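Local coordinates for protein fimbrium subunit Fim1C (Bacteroides vulgatus, PDB 4QB7) that probably forms part of the tip of fimbriae, the filamentous cell-surface appendages that mediate cell adhesion and biofilm formation, at residues Lys205-Phe210 with Thr214-Ser219; Ile124-Lys129 with Ile138-Asp143; Ser101-Gly106 with Ile111-Gln116. All coordinates share one frame; numbering follows the deposited sequence.

Contact 1: Lys205-Phe210 with Thr214-Ser219; sequences KAVYKF and TWEAIS. With SO4 (sulfate ion), chain Q.
Y208 and W215 face each other as a non-hydrogen-bonded pair of an antiparallel beta hairpin, and their side chains cross at about a right angle. The tyrosine's first carbon does much of the touching: Y208 CB stands 3.6 Å from the centroid of the W215 six-membered ring, 7° off the ring normal, a CH-pi contact over the face. CG of Y208 is anti to its backbone N (chi1 172°), which carries the phenol across the indole and turns its edge to the five-membered ring. That edge-to-face pair has centroids 5.3 Å apart and planes at 63°. A206 packs alongside, its CB 3.7 Å from W215 CE3, while A206 O lies at the indole edge.

The other face of the hairpin is mostly polar. K209 bends at its third and fourth torsions and crosses E216 roughly at right angles, making a long salt bridge of 3.7 Å between K209 NZ and E216 OE1. T214 shares this face, with its OG1 hydrogen-bonded to N212. V207 CG2 meets I218 CG2 at 3.9 Å.

Two backbone bonds join V207 and E216; K209 N reaches T214 O at 2.8 Å, whereas the return bond from T214 N is weak. The bonds of A217 N to a sulfate, probably from the crystallisation liquor, are weak.

Y208 OH bonds D213 in the hairpin's own turn and T142 of the larger sheet, and W215 NE1 bonds V167 O. The chemistry implies a two-sided hairpin, its aromatic face fixed in the core, while the long K209-E216 ion pair on the other probably adds little.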
ATOM      1  N   LYS A 205      -4.758   1.106  12.114  1.00 44.66           N
ATOM      2  CA  LYS A 205      -5.662   2.233  11.919  1.00 44.11           C
ATOM      3  C   LYS A 205      -4.871   3.512  12.193  1.00 47.63           C
ATOM      4  O   LYS A 205      -4.133   3.549  13.173  1.00 47.12           O
ATOM      5  CB  LYS A 205      -6.895   2.092  12.833  1.00 46.95           C
ATOM      6  CG  LYS A 205      -8.119   2.822  12.296  1.00 62.52           C
ATOM      7  CD  LYS A 205      -9.288   2.831  13.286  1.00 71.80           C
ATOM      8  CE  LYS A 205     -10.575   3.326  12.664  1.00 77.34           C
ATOM      9  NZ  LYS A 205     -11.717   3.176  13.599  1.00 85.71           N
ATOM     10  N   ALA A 206      -4.956   4.531  11.305  1.00 44.26           N
ATOM     11  CA  ALA A 206      -4.184   5.776  11.467  1.00 43.76           C
ATOM     12  C   ALA A 206      -4.794   6.966  10.687  1.00 48.11           C
ATOM     13  O   ALA A 206      -5.663   6.771   9.822  1.00 48.20           O
ATOM     14  CB  ALA A 206      -2.735   5.555  11.035  1.00 43.56           C
ATOM     15  N   VAL A 207      -4.328   8.206  10.993  1.00 43.72           N
ATOM     16  CA  VAL A 207      -4.840   9.419  10.354  1.00 42.99           C
ATOM     17  C   VAL A 207      -3.802   9.951   9.348  1.00 47.58           C
ATOM     18  O   VAL A 207      -2.634  10.090   9.690  1.00 50.20           O
ATOM     19  CB  VAL A 207      -5.265  10.489  11.411  1.00 46.36           C
ATOM     20  CG1 VAL A 207      -5.775  11.781  10.757  1.00 44.84           C
ATOM     21  CG2 VAL A 207      -6.319   9.928  12.363  1.00 46.67           C
ATOM     22  N   TYR A 208      -4.222  10.164   8.099  1.00 40.91           N
ATOM     23  CA  TYR A 208      -3.400  10.734   7.032  1.00 39.29           C
ATOM     24  C   TYR A 208      -3.797  12.195   6.897  1.00 46.70           C
ATOM     25  O   TYR A 208      -4.982  12.504   6.731  1.00 46.42           O
ATOM     26  CB  TYR A 208      -3.563   9.977   5.689  1.00 37.50           C
ATOM     27  CG  TYR A 208      -2.879  10.674   4.530  1.00 37.27           C
ATOM     28  CD1 TYR A 208      -1.515  10.500   4.286  1.00 37.86           C
ATOM     29  CD2 TYR A 208      -3.587  11.526   3.685  1.00 38.35           C
ATOM     30  CE1 TYR A 208      -0.872  11.185   3.250  1.00 36.56           C
ATOM     31  CE2 TYR A 208      -2.949  12.236   2.666  1.00 37.89           C
ATOM     32  CZ  TYR A 208      -1.596  12.065   2.454  1.00 40.28           C
ATOM     33  OH  TYR A 208      -1.005  12.782   1.446  1.00 41.72           O
ATOM     34  N   LYS A 209      -2.806  13.089   6.960  1.00 43.56           N
ATOM     35  CA  LYS A 209      -3.003  14.524   6.896  1.00 42.31           C
ATOM     36  C   LYS A 209      -2.601  15.059   5.537  1.00 45.81           C
ATOM     37  O   LYS A 209      -1.451  14.899   5.117  1.00 44.86           O
ATOM     38  CB  LYS A 209      -2.178  15.218   7.995  1.00 45.92           C
ATOM     39  CG  LYS A 209      -2.558  14.906   9.434  1.00 53.17           C
ATOM     40  CD  LYS A 209      -1.929  15.972  10.313  1.00 72.20           C
ATOM     41  CE  LYS A 209      -0.685  15.600  11.109  1.00 92.42           C
ATOM     42  NZ  LYS A 209       0.343  14.839  10.353  1.00104.70           N
ATOM     43  N   PHE A 210      -3.547  15.728   4.852  1.00 42.94           N
ATOM     44  CA  PHE A 210      -3.301  16.330   3.550  1.00 41.68           C
ATOM     45  C   PHE A 210      -2.464  17.608   3.675  1.00 48.15           C
ATOM     46  O   PHE A 210      -1.892  18.050   2.680  1.00 49.08           O
ATOM     47  CB  PHE A 210      -4.625  16.638   2.858  1.00 42.87           C
ATOM     48  CG  PHE A 210      -5.263  15.460   2.174  1.00 43.50           C
ATOM     49  CD1 PHE A 210      -6.031  14.557   2.884  1.00 45.71           C
ATOM     50  CD2 PHE A 210      -5.129  15.275   0.805  1.00 44.53           C
ATOM     51  CE1 PHE A 210      -6.665  13.499   2.235  1.00 45.84           C
ATOM     52  CE2 PHE A 210      -5.750  14.206   0.164  1.00 46.38           C
ATOM     53  CZ  PHE A 210      -6.520  13.331   0.883  1.00 44.17           C
ATOM     54  N   THR A 214       1.555  13.330   5.616  1.00 44.37           N
ATOM     55  CA  THR A 214       2.085  12.442   6.638  1.00 43.93           C
ATOM     56  C   THR A 214       0.960  11.755   7.376  1.00 49.04           C
ATOM     57  O   THR A 214      -0.167  12.259   7.438  1.00 48.74           O
ATOM     58  CB  THR A 214       3.000  13.166   7.681  1.00 51.29           C
ATOM     59  OG1 THR A 214       2.237  14.057   8.468  1.00 55.13           O
ATOM     60  CG2 THR A 214       4.198  13.867   7.085  1.00 46.26           C
ATOM     61  N   TRP A 215       1.304  10.597   7.960  1.00 46.07           N
ATOM     62  CA  TRP A 215       0.492   9.756   8.822  1.00 45.27           C
ATOM     63  C   TRP A 215       0.803  10.032  10.286  1.00 53.04           C
ATOM     64  O   TRP A 215       1.964  10.240  10.669  1.00 53.93           O
ATOM     65  CB  TRP A 215       0.792   8.276   8.544  1.00 42.24           C
ATOM     66  CG  TRP A 215       0.266   7.764   7.247  1.00 41.22           C
ATOM     67  CD1 TRP A 215       0.955   7.629   6.082  1.00 43.42           C
ATOM     68  CD2 TRP A 215      -1.066   7.290   6.988  1.00 39.90           C
ATOM     69  NE1 TRP A 215       0.146   7.068   5.119  1.00 41.89           N
ATOM     70  CE2 TRP A 215      -1.103   6.862   5.646  1.00 42.60           C
ATOM     71  CE3 TRP A 215      -2.226   7.164   7.769  1.00 40.92           C
ATOM     72  CZ2 TRP A 215      -2.246   6.300   5.074  1.00 41.25           C
ATOM     73  CZ3 TRP A 215      -3.362   6.615   7.197  1.00 41.36           C
ATOM     74  CH2 TRP A 215      -3.368   6.200   5.865  1.00 41.19           C
ATOM     75  N   GLU A 216      -0.229   9.973  11.112  1.00 50.16           N
ATOM     76  CA  GLU A 216      -0.103  10.078  12.555  1.00 50.01           C
ATOM     77  C   GLU A 216      -1.050   9.036  13.202  1.00 55.26           C
ATOM     78  O   GLU A 216      -1.891   8.468  12.509  1.00 54.39           O
ATOM     79  CB  GLU A 216      -0.340  11.508  13.040  1.00 51.53           C
ATOM     80  CG  GLU A 216      -1.697  12.076  12.688  1.00 62.27           C
ATOM     81  CD  GLU A 216      -2.069  13.309  13.483  1.00 75.80           C
ATOM     82  OE1 GLU A 216      -1.192  14.185  13.653  1.00 64.56           O
ATOM     83  OE2 GLU A 216      -3.227  13.392  13.952  1.00 64.91           O
ATOM     84  N   ALA A 217      -0.883   8.749  14.501  1.00 54.69           N
ATOM     85  CA  ALA A 217      -1.716   7.772  15.209  1.00 55.11           C
ATOM     86  C   ALA A 217      -3.134   8.272  15.365  1.00 60.87           C
ATOM     87  O   ALA A 217      -3.360   9.488  15.343  1.00 59.49           O
ATOM     88  CB  ALA A 217      -1.134   7.489  16.581  1.00 56.30           C
ATOM     89  N   ILE A 218      -4.089   7.343  15.585  1.00 59.59           N
ATOM     90  CA  ILE A 218      -5.462   7.753  15.878  1.00 60.63           C
ATOM     91  C   ILE A 218      -5.484   8.280  17.344  1.00 69.00           C
ATOM     92  O   ILE A 218      -4.607   7.946  18.140  1.00 69.11           O
ATOM     93  CB  ILE A 218      -6.564   6.694  15.571  1.00 62.06           C
ATOM     94  CG1 ILE A 218      -6.354   5.376  16.285  1.00 62.80           C
ATOM     95  CG2 ILE A 218      -6.754   6.501  14.087  1.00 58.58           C
ATOM     96  CD1 ILE A 218      -7.648   4.730  16.705  1.00 73.86           C
ATOM     97  N   SER A 219      -6.411   9.184  17.642  1.00 69.79           N
ATOM     98  CA  SER A 219      -6.549   9.807  18.962  1.00 72.39           C
ATOM     99  C   SER A 219      -7.822   9.336  19.684  1.00 77.66           C
ATOM    100  O   SER A 219      -8.842   9.092  19.029  1.00 76.94           O
ATOM    101  CB  SER A 219      -6.558  11.326  18.834  1.00 77.86           C
ATOM    102  OG  SER A 219      -5.233  11.832  18.841  1.00 91.91           O
TER
HETATM  103  S   SO4 Q 416       2.605   9.781  15.507  0.70 94.05           S
HETATM  104  O1  SO4 Q 416       3.895   9.442  16.132  0.70 95.15           O
HETATM  105  O2  SO4 Q 416       1.571   9.996  16.531  0.70 91.65           O
HETATM  106  O3  SO4 Q 416       2.767  11.003  14.710  0.70 95.41           O
HETATM  107  O4  SO4 Q 416       2.221   8.686  14.624  0.70 94.04           O
HETATM  108  O   HOH W   1      -2.922   4.479  15.341  1.00 55.70           O

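Contact 2: Ile124-Lys129 with Ile138-Asp143; sequences ITFEVK and IDLVTD
The F126 ring takes L140 over one face and I138 at its edge. L140 CD2 sits 4.2 Å from the ring centroid and 18° off the normal, a CH-pi contact displaced somewhat toward the rim on the CG and CD1 side. At the edge, I138 CB lies in the ring plane and I138 CG2 approaches F126 CE1 to 3.9 Å. With CG anti to its backbone N (chi1 -180°), F126 extends from its strand into the angle between these two aliphatic groups; L140 comes from the opposing segment, and the two side chains slide past each other in opposite directions.

The same methyl serves a second neighbour, since L140 CD2 is also 4.4 Å from I124 CG2. At the far end, K129 contributes its aliphatic portion, with CD 4.2 Å from I138 CG1. Beside it the backbones are linked through one water, which accepts from K129 N and from I138 N, each at 2.9 Å. No direct bond joins the segments.

CA atoms come no nearer than 7.0 Å, between K129 and I138, and are 8.8 Å apart between F126 and L140, too far for strand pairing. Strand 123-127 of the smaller sheet thus packs on the loop leading into strand 141-143 of the larger one, consistent with the sandwich-like packing of layered beta domains and probably with membership of the transthyretin clan.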
ATOM      1  N   ILE A 124      -7.914  11.787   6.432  1.00 44.80           N
ATOM      2  CA  ILE A 124      -8.436  10.452   6.201  1.00 43.62           C
ATOM      3  C   ILE A 124      -8.035   9.576   7.369  1.00 50.54           C
ATOM      4  O   ILE A 124      -6.848   9.504   7.691  1.00 50.27           O
ATOM      5  CB  ILE A 124      -7.918   9.842   4.876  1.00 45.11           C
ATOM      6  CG1 ILE A 124      -8.623  10.434   3.644  1.00 44.21           C
ATOM      7  CG2 ILE A 124      -7.999   8.298   4.884  1.00 43.98           C
ATOM      8  CD1 ILE A 124      -7.961  10.044   2.354  1.00 42.37           C
ATOM      9  N   THR A 125      -9.022   8.918   8.006  1.00 48.17           N
ATOM     10  CA  THR A 125      -8.800   7.881   9.001  1.00 47.39           C
ATOM     11  C   THR A 125      -8.909   6.576   8.209  1.00 51.45           C
ATOM     12  O   THR A 125      -9.948   6.306   7.579  1.00 51.14           O
ATOM     13  CB  THR A 125      -9.751   7.992  10.176  1.00 50.83           C
ATOM     14  OG1 THR A 125      -9.518   9.244  10.806  1.00 51.80           O
ATOM     15  CG2 THR A 125      -9.556   6.848  11.190  1.00 46.34           C
ATOM     16  N   PHE A 126      -7.815   5.808   8.190  1.00 46.50           N
ATOM     17  CA  PHE A 126      -7.737   4.605   7.390  1.00 45.35           C
ATOM     18  C   PHE A 126      -7.400   3.357   8.224  1.00 50.43           C
ATOM     19  O   PHE A 126      -6.508   3.389   9.079  1.00 49.90           O
ATOM     20  CB  PHE A 126      -6.683   4.834   6.299  1.00 45.90           C
ATOM     21  CG  PHE A 126      -6.434   3.699   5.329  1.00 46.26           C
ATOM     22  CD1 PHE A 126      -7.331   3.432   4.300  1.00 47.38           C
ATOM     23  CD2 PHE A 126      -5.265   2.951   5.398  1.00 46.70           C
ATOM     24  CE1 PHE A 126      -7.096   2.391   3.405  1.00 47.66           C
ATOM     25  CE2 PHE A 126      -5.027   1.920   4.492  1.00 48.64           C
ATOM     26  CZ  PHE A 126      -5.944   1.646   3.503  1.00 46.67           C
ATOM     27  N   GLU A 127      -8.141   2.261   7.960  1.00 47.42           N
ATOM     28  CA  GLU A 127      -7.961   0.939   8.565  1.00 47.15           C
ATOM     29  C   GLU A 127      -7.535  -0.046   7.489  1.00 50.85           C
ATOM     30  O   GLU A 127      -8.079  -0.031   6.384  1.00 51.96           O
ATOM     31  CB  GLU A 127      -9.232   0.446   9.273  1.00 49.31           C
ATOM     32  CG  GLU A 127      -8.940  -0.657  10.277  1.00 55.52           C
ATOM     33  CD  GLU A 127     -10.090  -1.500  10.796  1.00 73.86           C
ATOM     34  OE1 GLU A 127     -11.260  -1.061  10.719  1.00 62.82           O
ATOM     35  OE2 GLU A 127      -9.809  -2.610  11.301  1.00 77.79           O
ATOM     36  N   VAL A 128      -6.543  -0.870   7.793  1.00 46.24           N
ATOM     37  CA  VAL A 128      -6.019  -1.892   6.888  1.00 44.94           C
ATOM     38  C   VAL A 128      -7.007  -3.065   6.842  1.00 51.54           C
ATOM     39  O   VAL A 128      -7.390  -3.590   7.887  1.00 51.62           O
ATOM     40  CB  VAL A 128      -4.592  -2.340   7.298  1.00 46.61           C
ATOM     41  CG1 VAL A 128      -4.078  -3.438   6.386  1.00 45.06           C
ATOM     42  CG2 VAL A 128      -3.630  -1.160   7.287  1.00 46.12           C
ATOM     43  N   LYS A 129      -7.428  -3.442   5.617  1.00 49.60           N
ATOM     44  CA  LYS A 129      -8.345  -4.545   5.315  1.00 49.17           C
ATOM     45  C   LYS A 129      -7.535  -5.855   5.321  1.00 52.49           C
ATOM     46  O   LYS A 129      -6.667  -6.038   4.476  1.00 50.46           O
ATOM     47  CB  LYS A 129      -8.997  -4.281   3.945  1.00 50.91           C
ATOM     48  CG  LYS A 129     -10.486  -4.550   3.836  1.00 58.92           C
ATOM     49  CD  LYS A 129     -11.062  -3.759   2.655  1.00 68.97           C
ATOM     50  CE  LYS A 129     -12.479  -4.158   2.313  1.00 79.76           C
ATOM     51  NZ  LYS A 129     -13.241  -3.074   1.620  1.00 66.87           N
ATOM     52  N   ILE A 138      -6.415  -2.204   0.350  1.00 41.85           N
ATOM     53  CA  ILE A 138      -6.597  -1.014  -0.455  1.00 40.95           C
ATOM     54  C   ILE A 138      -5.252  -0.335  -0.722  1.00 46.23           C
ATOM     55  O   ILE A 138      -4.454  -0.150   0.196  1.00 45.32           O
ATOM     56  CB  ILE A 138      -7.583  -0.081   0.301  1.00 44.02           C
ATOM     57  CG1 ILE A 138      -8.977  -0.738   0.555  1.00 44.27           C
ATOM     58  CG2 ILE A 138      -7.672   1.313  -0.314  1.00 44.29           C
ATOM     59  CD1 ILE A 138      -9.705  -1.325  -0.632  1.00 50.55           C
ATOM     60  N   ASP A 139      -5.004   0.034  -1.988  1.00 44.39           N
ATOM     61  CA  ASP A 139      -3.821   0.811  -2.376  1.00 42.61           C
ATOM     62  C   ASP A 139      -4.282   2.276  -2.351  1.00 46.87           C
ATOM     63  O   ASP A 139      -4.755   2.801  -3.366  1.00 47.61           O
ATOM     64  CB  ASP A 139      -3.280   0.350  -3.742  1.00 43.28           C
ATOM     65  CG  ASP A 139      -2.129   1.159  -4.315  1.00 49.35           C
ATOM     66  OD1 ASP A 139      -1.495   1.923  -3.543  1.00 47.34           O
ATOM     67  OD2 ASP A 139      -1.858   1.028  -5.547  1.00 56.32           O
ATOM     68  N   LEU A 140      -4.241   2.895  -1.143  1.00 41.04           N
ATOM     69  CA  LEU A 140      -4.685   4.260  -0.902  1.00 38.65           C
ATOM     70  C   LEU A 140      -3.750   5.246  -1.563  1.00 44.27           C
ATOM     71  O   LEU A 140      -2.558   5.286  -1.247  1.00 43.68           O
ATOM     72  CB  LEU A 140      -4.804   4.556   0.611  1.00 37.33           C
ATOM     73  CG  LEU A 140      -5.274   5.975   1.001  1.00 39.45           C
ATOM     74  CD1 LEU A 140      -6.734   6.203   0.642  1.00 37.89           C
ATOM     75  CD2 LEU A 140      -4.996   6.265   2.462  1.00 39.27           C
ATOM     76  N   VAL A 141      -4.303   6.052  -2.482  1.00 41.66           N
ATOM     77  CA  VAL A 141      -3.549   7.076  -3.194  1.00 40.16           C
ATOM     78  C   VAL A 141      -4.140   8.430  -2.855  1.00 44.92           C
ATOM     79  O   VAL A 141      -5.342   8.547  -2.604  1.00 46.57           O
ATOM     80  CB  VAL A 141      -3.434   6.849  -4.734  1.00 43.27           C
ATOM     81  CG1 VAL A 141      -2.701   5.567  -5.063  1.00 42.07           C
ATOM     82  CG2 VAL A 141      -4.777   6.897  -5.433  1.00 43.60           C
ATOM     83  N   THR A 142      -3.303   9.453  -2.788  1.00 40.88           N
ATOM     84  CA  THR A 142      -3.807  10.797  -2.506  1.00 40.55           C
ATOM     85  C   THR A 142      -3.129  11.798  -3.391  1.00 44.59           C
ATOM     86  O   THR A 142      -2.085  11.525  -3.981  1.00 45.45           O
ATOM     87  CB  THR A 142      -3.648  11.234  -1.040  1.00 40.34           C
ATOM     88  OG1 THR A 142      -2.276  11.601  -0.821  1.00 41.79           O
ATOM     89  CG2 THR A 142      -4.138  10.199  -0.049  1.00 37.04           C
ATOM     90  N   ASP A 143      -3.718  12.974  -3.440  1.00 40.87           N
ATOM     91  CA  ASP A 143      -3.201  14.094  -4.170  1.00 40.72           C
ATOM     92  C   ASP A 143      -3.350  15.354  -3.327  1.00 45.47           C
ATOM     93  O   ASP A 143      -4.465  15.787  -3.057  1.00 45.68           O
ATOM     94  CB  ASP A 143      -3.913  14.237  -5.518  1.00 41.79           C
ATOM     95  CG  ASP A 143      -3.319  15.319  -6.386  1.00 45.95           C
ATOM     96  OD1 ASP A 143      -2.413  16.036  -5.903  1.00 45.28           O
ATOM     97  OD2 ASP A 143      -3.777  15.475  -7.527  1.00 52.11           O
TER
HETATM   98  O   HOH W   2      -6.452  -2.015   3.275  1.00 40.92           O

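Contact 3: Ser101-Gly106 with Ile111-Gln116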
ATOM      1  N   SER A 101     -17.990   5.801  -0.845  1.00 50.78           N
ATOM      2  CA  SER A 101     -19.358   6.351  -0.973  1.00 51.55           C
ATOM      3  C   SER A 101     -20.023   6.605   0.390  1.00 58.72           C
ATOM      4  O   SER A 101     -20.990   7.365   0.452  1.00 61.09           O
ATOM      5  CB  SER A 101     -20.249   5.459  -1.833  1.00 52.76           C
ATOM      6  OG  SER A 101     -20.418   4.179  -1.253  1.00 61.85           O
ATOM      7  N   LYS A 102     -19.494   6.001   1.470  1.00 55.59           N
ATOM      8  CA  LYS A 102     -19.989   6.146   2.852  1.00 56.60           C
ATOM      9  C   LYS A 102     -18.837   6.730   3.712  1.00 59.68           C
ATOM     10  O   LYS A 102     -18.225   6.004   4.510  1.00 59.79           O
ATOM     11  CB  LYS A 102     -20.476   4.770   3.379  1.00 59.43           C
ATOM     12  CG  LYS A 102     -21.451   4.025   2.453  1.00 63.44           C
ATOM     13  CD  LYS A 102     -22.810   4.734   2.291  1.00 65.13           C
ATOM     14  CE  LYS A 102     -23.747   4.008   1.347  1.00 71.20           C
ATOM     15  NZ  LYS A 102     -23.417   4.257  -0.087  1.00 80.19           N
ATOM     16  N   PRO A 103     -18.471   8.022   3.511  1.00 54.24           N
ATOM     17  CA  PRO A 103     -17.268   8.562   4.169  1.00 53.17           C
ATOM     18  C   PRO A 103     -17.367   8.784   5.681  1.00 59.04           C
ATOM     19  O   PRO A 103     -16.374   9.165   6.308  1.00 57.23           O
ATOM     20  CB  PRO A 103     -17.084   9.901   3.454  1.00 53.98           C
ATOM     21  CG  PRO A 103     -18.437  10.305   3.063  1.00 58.07           C
ATOM     22  CD  PRO A 103     -19.054   9.031   2.601  1.00 54.43           C
ATOM     23  N   GLU A 104     -18.566   8.610   6.249  1.00 58.28           N
ATOM     24  CA  GLU A 104     -18.785   8.803   7.669  1.00 58.98           C
ATOM     25  C   GLU A 104     -18.422   7.556   8.448  1.00 63.98           C
ATOM     26  O   GLU A 104     -18.122   7.665   9.633  1.00 64.77           O
ATOM     27  CB  GLU A 104     -20.234   9.190   7.936  1.00 61.40           C
ATOM     28  CG  GLU A 104     -20.464  10.679   7.872  1.00 71.13           C
ATOM     29  CD  GLU A 104     -21.821  11.116   8.386  1.00 97.94           C
ATOM     30  OE1 GLU A 104     -22.114  10.884   9.581  1.00 94.75           O
ATOM     31  OE2 GLU A 104     -22.581  11.723   7.599  1.00 99.13           O
ATOM     32  N   VAL A 105     -18.438   6.380   7.793  1.00 60.72           N
ATOM     33  CA  VAL A 105     -18.167   5.096   8.443  1.00 60.79           C
ATOM     34  C   VAL A 105     -17.109   4.237   7.719  1.00 63.58           C
ATOM     35  O   VAL A 105     -16.548   3.330   8.342  1.00 63.32           O
ATOM     36  CB  VAL A 105     -19.471   4.283   8.635  1.00 66.26           C
ATOM     37  CG1 VAL A 105     -20.379   4.946   9.661  1.00 67.52           C
ATOM     38  CG2 VAL A 105     -20.207   4.069   7.316  1.00 66.15           C
ATOM     39  N   GLY A 106     -16.888   4.483   6.426  1.00 58.60           N
ATOM     40  CA  GLY A 106     -15.905   3.737   5.639  1.00 56.74           C
ATOM     41  C   GLY A 106     -16.321   2.339   5.231  1.00 59.81           C
ATOM     42  O   GLY A 106     -15.521   1.413   5.304  1.00 59.14           O
ATOM     43  N   ILE A 111     -12.224   3.884   4.739  1.00 46.22           N
ATOM     44  CA  ILE A 111     -11.796   5.279   4.649  1.00 44.95           C
ATOM     45  C   ILE A 111     -12.875   6.142   5.328  1.00 52.01           C
ATOM     46  O   ILE A 111     -14.031   6.099   4.940  1.00 51.35           O
ATOM     47  CB  ILE A 111     -11.552   5.726   3.151  1.00 46.27           C
ATOM     48  CG1 ILE A 111     -10.310   5.078   2.523  1.00 44.97           C
ATOM     49  CG2 ILE A 111     -11.480   7.248   3.004  1.00 46.06           C
ATOM     50  CD1 ILE A 111     -10.205   5.275   0.945  1.00 46.11           C
ATOM     51  N   THR A 112     -12.487   6.928   6.331  1.00 52.14           N
ATOM     52  CA  THR A 112     -13.345   7.892   7.042  1.00 52.36           C
ATOM     53  C   THR A 112     -12.748   9.262   6.729  1.00 54.11           C
ATOM     54  O   THR A 112     -11.534   9.458   6.875  1.00 53.42           O
ATOM     55  CB  THR A 112     -13.417   7.565   8.550  1.00 63.17           C
ATOM     56  OG1 THR A 112     -13.950   6.258   8.724  1.00 66.44           O
ATOM     57  CG2 THR A 112     -14.271   8.549   9.324  1.00 63.48           C
ATOM     58  N   LEU A 113     -13.573  10.190   6.248  1.00 48.92           N
ATOM     59  CA  LEU A 113     -13.083  11.515   5.872  1.00 46.53           C
ATOM     60  C   LEU A 113     -13.378  12.544   6.947  1.00 54.33           C
ATOM     61  O   LEU A 113     -14.327  12.396   7.742  1.00 55.67           O
ATOM     62  CB  LEU A 113     -13.715  11.979   4.547  1.00 45.12           C
ATOM     63  CG  LEU A 113     -13.610  11.081   3.326  1.00 46.79           C
ATOM     64  CD1 LEU A 113     -14.433  11.640   2.239  1.00 46.84           C
ATOM     65  CD2 LEU A 113     -12.190  10.960   2.840  1.00 44.35           C
ATOM     66  N   SER A 114     -12.579  13.622   6.937  1.00 50.60           N
ATOM     67  CA  SER A 114     -12.784  14.778   7.799  1.00 50.37           C
ATOM     68  C   SER A 114     -14.120  15.414   7.394  1.00 56.05           C
ATOM     69  O   SER A 114     -14.486  15.363   6.217  1.00 55.51           O
ATOM     70  CB  SER A 114     -11.623  15.753   7.653  1.00 51.27           C
ATOM     71  OG  SER A 114     -11.367  16.020   6.283  1.00 53.47           O
ATOM     72  N   GLY A 115     -14.853  15.938   8.373  1.00 53.83           N
ATOM     73  CA  GLY A 115     -16.182  16.511   8.177  1.00 54.16           C
ATOM     74  C   GLY A 115     -16.305  17.616   7.154  1.00 57.29           C
ATOM     75  O   GLY A 115     -15.320  18.284   6.827  1.00 56.18           O
ATOM     76  N   GLN A 116     -17.544  17.824   6.667  1.00 54.34           N
ATOM     77  CA  GLN A 116     -17.913  18.841   5.677  1.00 53.82           C
ATOM     78  C   GLN A 116     -17.715  20.268   6.222  1.00 58.99           C
ATOM     79  O   GLN A 116     -17.582  21.211   5.440  1.00 58.97           O
ATOM     80  CB  GLN A 116     -19.372  18.627   5.256  1.00 56.09           C
ATOM     81  CG  GLN A 116     -19.814  19.422   4.023  1.00 77.62           C
ATOM     82  CD  GLN A 116     -21.070  18.868   3.392  1.00 97.80           C
ATOM     83  OE1 GLN A 116     -21.786  18.026   3.978  1.00 93.68           O
ATOM     84  NE2 GLN A 116     -21.345  19.321   2.162  1.00 82.91           N
TER
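L113 meets P103 along one flank of its side chain, and the distance shortens steadily outward. L113 CB is 4.1 Å from P103 CB, L113 CG is 3.7 Å from the same atom, and L113 CD1 ends at 3.4 Å from it. Its chi1 of -54° keeps CG beside the backbone N, whose hydrogen bond goes to P103 O, and so holds the side chain near the proline ring. The second methyl turns to another partner: L113 CD2 packs against I124 CG1, while the leucine as a whole also touches Y65, N66 and Y96.

Next to this apolar contact lies the one hydrogen bond between the segments, from L113 N to P103 O at 3.0 Å. It is fairly straight, with 164° at the hydrogen, and the donor lies in the carbonyl plane. P103 O thus takes up the N-H of L113 on the side of the strand away from 123-127; T112, and S114 just beyond the strand, bond to T125 and T123 on the other side. The loop 101-106, which follows strand 90-97, is therefore laid against the outer strand of a five-stranded antiparallel sheet without itself becoming a strand.

T112 adds a lesser contact: its CG2 lies 3.7 Å from P103 O, and its CA makes a CH...O approach to that same oxygen. Part of the loop's shape comes from an alpha-turn in which G106 N donates to K102 O at 2.8 Å. G106, with a positive phi of 76°, closes this turn and passes close to I111.

Overall arrangement
From the N terminus the three contacts come in series, and none nests within or crosses another. Contact 3 comes first, folding the loop after strand 90-97 back on strand 111-113. The chain then returns as strand 123-127, bonded to 111-113 through T125 N and T112 O, and contact 2 closes an eight-residue loop before strand 141-143. Much later, contact 1 closes a tight hairpin, its strand 203-209 lying beside 123-127. Contacts 1 and 3 do not touch, but contact 2 touches both. I111 packs on L140 and Y208 OH bonds T142 OG1, so strands 111-113 and 203-209 both reach toward the larger sheet; F126 packing on W215 ties contacts 1 and 2 within the small sheet.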